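Local coordinates for SnoaL-like domain-containing protein (Kribbella flavida, PDB 5EVH) that is of unknown function but carries a SnoaL-like domain of the NTF2 clan, whose members include both enzymes and binding proteins, at residues A7-A12 against L67-D72; A73-L78 against A93-V98. All coordinates share one frame; numbering follows the deposited sequence.

Interaction 1. Residues A7-A12 against L67-D72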
loop_
_atom_site.group_PDB
_atom_site.type_symbol
_atom_site.label_atom_id
_atom_site.label_comp_id
_atom_site.label_asym_id
_atom_site.label_seq_id
_atom_site.Cartn_x
_atom_site.Cartn_y
_atom_site.Cartn_z
ATOM N N ALA A 7 13.365 -16.164 3.906
ATOM C CA ALA A 7 13.423 -15.852 5.334
ATOM C C ALA A 7 12.580 -14.623 5.667
ATOM O O ALA A 7 11.810 -14.610 6.648
ATOM C CB ALA A 7 14.886 -15.629 5.774
ATOM N N ALA A 8 12.742 -13.546 4.900
ATOM C CA ALA A 8 12.053 -12.324 5.300
ATOM C C ALA A 8 10.551 -12.485 5.155
ATOM O O ALA A 8 9.784 -11.946 5.956
ATOM C CB ALA A 8 12.511 -11.104 4.458
ATOM N N LEU A 9 10.103 -13.142 4.091
ATOM C CA LEU A 9 8.656 -13.311 3.921
ATOM C C LEU A 9 8.087 -14.235 5.003
ATOM O O LEU A 9 6.964 -14.032 5.476
ATOM C CB LEU A 9 8.332 -13.914 2.518
ATOM C CG LEU A 9 6.801 -14.061 2.217
ATOM C CD1 LEU A 9 6.073 -12.737 2.442
ATOM C CD2 LEU A 9 6.567 -14.537 0.789
ATOM N N ASP A 10 8.787 -15.329 5.318
ATOM C CA ASP A 10 8.319 -16.215 6.398
ATOM C C ASP A 10 8.136 -15.440 7.701
ATOM O O ASP A 10 7.125 -15.601 8.404
ATOM C CB ASP A 10 9.330 -17.339 6.630
ATOM C CG ASP A 10 9.340 -18.379 5.498
ATOM O OD1 ASP A 10 8.369 -18.429 4.682
ATOM O OD2 ASP A 10 10.311 -19.171 5.477
ATOM N N THR A 11 9.104 -14.554 8.026
ATOM C CA THR A 11 8.974 -13.737 9.236
ATOM C C THR A 11 7.790 -12.770 9.141
ATOM O O THR A 11 6.990 -12.622 10.095
ATOM C CB THR A 11 10.280 -12.972 9.456
ATOM O OG1 THR A 11 11.286 -13.932 9.805
ATOM C CG2 THR A 11 10.140 -11.946 10.555
ATOM N N ALA A 12 7.675 -12.079 7.997
ATOM C CA ALA A 12 6.581 -11.147 7.779
ATOM C C ALA A 12 5.233 -11.827 7.957
ATOM O O ALA A 12 4.336 -11.269 8.597
ATOM C CB ALA A 12 6.707 -10.553 6.352
ATOM N N LEU A 67 -3.673 -10.606 0.199
ATOM C CA LEU A 67 -3.944 -10.521 -1.240
ATOM C C LEU A 67 -2.720 -10.839 -2.069
ATOM O O LEU A 67 -2.854 -11.386 -3.193
ATOM C CB LEU A 67 -4.443 -9.115 -1.603
ATOM C CG LEU A 67 -5.666 -8.695 -0.768
ATOM C CD1 LEU A 67 -6.113 -7.252 -1.135
ATOM C CD2 LEU A 67 -6.836 -9.635 -0.950
ATOM N N SER A 68 -1.521 -10.517 -1.549
ATOM C CA SER A 68 -0.298 -10.713 -2.328
ATOM C C SER A 68 0.860 -10.636 -1.353
ATOM O O SER A 68 0.789 -9.856 -0.405
ATOM C CB SER A 68 -0.177 -9.601 -3.402
ATOM O OG SER A 68 0.946 -9.821 -4.257
ATOM N N ALA A 69 1.884 -11.472 -1.543
ATOM C CA ALA A 69 3.028 -11.445 -0.632
ATOM C C ALA A 69 4.247 -11.983 -1.353
ATOM O O ALA A 69 4.154 -13.063 -1.942
ATOM C CB ALA A 69 2.744 -12.311 0.615
ATOM N N PHE A 70 5.403 -11.293 -1.239
ATOM C CA PHE A 70 6.616 -11.672 -1.919
ATOM C C PHE A 70 7.747 -11.308 -0.994
ATOM O O PHE A 70 7.605 -10.420 -0.142
ATOM C CB PHE A 70 6.830 -10.873 -3.221
ATOM C CG PHE A 70 5.892 -11.237 -4.329
ATOM C CD1 PHE A 70 6.195 -12.325 -5.182
ATOM C CD2 PHE A 70 4.739 -10.487 -4.576
ATOM C CE1 PHE A 70 5.363 -12.610 -6.264
ATOM C CE2 PHE A 70 3.891 -10.779 -5.665
ATOM C CZ PHE A 70 4.226 -11.900 -6.498
ATOM N N GLY A 71 8.877 -11.966 -1.153
ATOM C CA GLY A 71 10.038 -11.400 -0.483
ATOM C C GLY A 71 11.312 -12.084 -0.922
ATOM O O GLY A 71 11.308 -12.963 -1.786
ATOM N N ASP A 72 12.422 -11.606 -0.377
ATOM C CA ASP A 72 13.719 -12.266 -0.594
ATOM C C ASP A 72 14.400 -12.494 0.753
ATOM O O ASP A 72 13.739 -12.666 1.782
ATOM C CB ASP A 72 14.602 -11.448 -1.553
ATOM C CG ASP A 72 14.830 -9.989 -1.094
ATOM O OD1 ASP A 72 14.733 -9.653 0.118
ATOM O OD2 ASP A 72 15.154 -9.130 -1.961
HETATM O O HOH W 1 11.453 -13.953 1.731
#
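Leu9 lays its branched end along the backbone of Ala69, Phe70 and Gly71, the main apolar contact between helix 7-20 and the end of strand 61-71. With CG anti to the backbone N (chi1 -177°), CD1 reaches both Ala69 CB and Phe70 O at 3.8 Å, while CD2 passes 3.9 Å from Ala69 O. The backbones come closest at Gly71, its CA 5.0 Å from Leu9 CA; a side-chain carbon there would lie a tight 3.2 Å from Leu9 CB. Trimming Leu9 to an alanine here would probably open a gap beside Ala69 CB and leave the backbone of Phe70 without its cover from the helix. The polar part gathers at Asp72 O, which receives the N-H of Ala8 directly, though weakly (N to O 3.4 Å), and that of Leu9 through a water, 2.8 Å from Leu9 N and 2.6 Å from Asp72 O. Ala8 CB packs 3.3 Å from the same Asp72 O. Asp72 OD1 turns elsewhere, taking the N-H groups of Thr74 and Thr75 and bridging the turn between strands 61-71 and 75-84. Ala8 and Ala12 rest on strands 75-84 and 92-99, and Phe70, pointing away from the helix, meets Phe70 of the second subunit.

Interaction 2. Residues A73-L78 against A93-V98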
loop_
_atom_site.group_PDB
_atom_site.type_symbol
_atom_site.label_atom_id
_atom_site.label_comp_id
_atom_site.label_asym_id
_atom_site.label_seq_id
_atom_site.Cartn_x
_atom_site.Cartn_y
_atom_site.Cartn_z
ATOM N N ALA A 73 15.728 -12.490 0.769
ATOM C CA ALA A 73 16.416 -12.901 1.971
ATOM C C ALA A 73 16.226 -11.875 3.080
ATOM O O ALA A 73 16.200 -12.244 4.263
ATOM C CB ALA A 73 17.898 -13.102 1.661
ATOM N N THR A 74 16.073 -10.580 2.729
ATOM C CA THR A 74 16.037 -9.566 3.773
ATOM C C THR A 74 14.849 -8.615 3.703
ATOM O O THR A 74 14.695 -7.793 4.623
ATOM C CB THR A 74 17.325 -8.735 3.750
ATOM O OG1 THR A 74 17.436 -8.073 2.485
ATOM C CG2 THR A 74 18.585 -9.644 4.046
ATOM N N THR A 75 14.043 -8.646 2.646
ATOM C CA THR A 75 12.884 -7.752 2.608
ATOM C C THR A 75 11.679 -8.521 2.140
ATOM O O THR A 75 11.796 -9.552 1.454
ATOM C CB THR A 75 13.042 -6.535 1.672
ATOM O OG1 THR A 75 13.188 -6.983 0.329
ATOM C CG2 THR A 75 14.238 -5.625 2.099
ATOM N N ALA A 76 10.506 -7.982 2.487
ATOM C CA ALA A 76 9.260 -8.584 2.107
ATOM C C ALA A 76 8.288 -7.463 1.798
ATOM O O ALA A 76 8.376 -6.350 2.344
ATOM C CB ALA A 76 8.699 -9.521 3.226
ATOM N N LEU A 77 7.313 -7.792 0.967
ATOM C CA LEU A 77 6.299 -6.840 0.571
ATOM C C LEU A 77 4.968 -7.588 0.585
ATOM O O LEU A 77 4.834 -8.661 -0.033
ATOM C CB LEU A 77 6.645 -6.288 -0.842
ATOM C CG LEU A 77 5.805 -5.119 -1.332
ATOM C CD1 LEU A 77 5.989 -3.870 -0.393
ATOM C CD2 LEU A 77 6.227 -4.749 -2.801
ATOM N N LEU A 78 3.987 -7.054 1.292
ATOM C CA LEU A 78 2.702 -7.745 1.271
ATOM C C LEU A 78 1.549 -6.764 1.278
ATOM O O LEU A 78 1.689 -5.589 1.660
ATOM C CB LEU A 78 2.531 -8.678 2.425
ATOM C CG LEU A 78 2.963 -8.256 3.773
ATOM C CD1 LEU A 78 1.675 -8.077 4.459
ATOM C CD2 LEU A 78 3.590 -9.478 4.320
ATOM N N ALA A 93 -0.814 -2.091 2.784
ATOM C CA ALA A 93 0.376 -2.731 2.221
ATOM C C ALA A 93 1.559 -2.450 3.142
ATOM O O ALA A 93 1.636 -1.356 3.741
ATOM C CB ALA A 93 0.690 -2.161 0.804
ATOM N N GLU A 94 2.482 -3.431 3.266
ATOM C CA GLU A 94 3.606 -3.297 4.167
ATOM C C GLU A 94 4.870 -3.689 3.450
ATOM O O GLU A 94 4.912 -4.738 2.769
ATOM C CB GLU A 94 3.507 -4.202 5.467
ATOM C CG GLU A 94 2.337 -3.804 6.314
ATOM C CD GLU A 94 2.149 -4.757 7.513
ATOM O OE1 GLU A 94 2.940 -5.702 7.575
ATOM O OE2 GLU A 94 1.234 -4.544 8.366
ATOM N N HIS A 95 5.925 -2.888 3.672
ATOM C CA HIS A 95 7.243 -3.200 3.169
ATOM C C HIS A 95 8.102 -3.444 4.406
ATOM O O HIS A 95 8.230 -2.539 5.246
ATOM C CB HIS A 95 7.798 -2.044 2.342
ATOM C CG HIS A 95 9.230 -2.254 1.916
ATOM N ND1 HIS A 95 10.146 -1.221 1.849
ATOM C CD2 HIS A 95 9.891 -3.368 1.479
ATOM C CE1 HIS A 95 11.317 -1.687 1.418
ATOM N NE2 HIS A 95 11.197 -2.995 1.214
ATOM N N LEU A 96 8.659 -4.649 4.552
ATOM C CA LEU A 96 9.373 -5.031 5.780
ATOM C C LEU A 96 10.832 -5.314 5.464
ATOM O O LEU A 96 11.152 -5.941 4.448
ATOM C CB LEU A 96 8.780 -6.302 6.417
ATOM C CG LEU A 96 7.297 -6.190 6.777
ATOM C CD1 LEU A 96 6.473 -6.632 5.579
ATOM C CD2 LEU A 96 6.995 -7.027 8.013
ATOM N N THR A 97 11.711 -4.890 6.357
ATOM C CA THR A 97 13.109 -5.305 6.327
ATOM C C THR A 97 13.340 -6.207 7.512
ATOM O O THR A 97 12.962 -5.861 8.637
ATOM C CB THR A 97 14.036 -4.071 6.447
ATOM O OG1 THR A 97 13.679 -3.176 5.388
ATOM C CG2 THR A 97 15.485 -4.438 6.386
ATOM N N VAL A 98 14.032 -7.328 7.300
ATOM C CA VAL A 98 14.124 -8.357 8.334
ATOM C C VAL A 98 15.575 -8.782 8.441
ATOM O O VAL A 98 16.183 -9.114 7.419
ATOM C CB VAL A 98 13.255 -9.580 7.986
ATOM C CG1 VAL A 98 13.485 -10.685 9.059
ATOM C CG2 VAL A 98 11.738 -9.146 7.803
HETATM O O HOH W 2 16.362 -11.827 6.623
HETATM O O HOH W 3 12.195 -4.726 -1.067
#
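Strands 75-78 and 93-98 run antiparallel, their axes 4.7 Å apart and at 164°, as arms of a beta hairpin. Ala76-Leu96 and Leu78-Glu94 are hydrogen-bonded pairs, alternating with the non-hydrogen-bonded pairs Thr75-Thr97 and Leu77-His95. The bond from Leu96 N to Ala76 O (2.8 Å) is nearly straight at 173°. Glu94 and Leu78 exchange bonds that lie in the carbonyl planes, and that from Val98 N to Thr74 O ends the ladder, away from the hairpin's own loop. CA-H groups, such as that of Leu77 facing Glu94 O, fill in between the bonds.

On one face, Leu77 and His95 meet at an angle. Leu77 CG stands anti to the backbone N (chi1 -171°), which carries CD1 across the strand gap to His95 CB at 3.8 Å and Glu94 O at 3.5 Å. Ala76 O sits at the edge of the imidazole, near its plane, 3.5 Å from His95 CD2. A water links His95 NE2 to Thr75 OG1. Phe70 and Ser68 of the second subunit pack on this face.

On the other face, Leu96 CD1 touches Leu78 CD2 at 4.2 Å and Ala76 CB at 4.3 Å, with Ala12 of helix 7-20 against them. Glu94 runs beside Leu78, and its OE2 bonds to Tyr80 OH.

The two faces therefore differ in chemistry: that of Ala76, Leu78 and Leu96 supplies apolar packing for the helix, with the buried carboxylate of Glu94 satisfied in part by Tyr80, whereas that of Thr75, Leu77 and His95 mixes polar and apolar groups at the dimer interface.

Overall arrangement
The two contacts adjoin, their centres about 6 Å apart. Interaction 2 is an internal seam of the sheet, partly buried and held by a regular ladder of backbone bonds. Interaction 1 lies nearer the surface, where helix 7-20 meets strand 61-71, an edge strand of the sheet within this chain, through a few apolar contacts, one weak bond and a water. Strand 75-84 and the turn before it join them: Phe70 O probably accepts a bond from Leu77 N, and Ala8 CB packs on Thr74 and Thr75. Together they place a helix against one face of a sheet whose opposite face meets the second subunit, an arrangement consistent with the helix-covered sheet of NTF2-like folds.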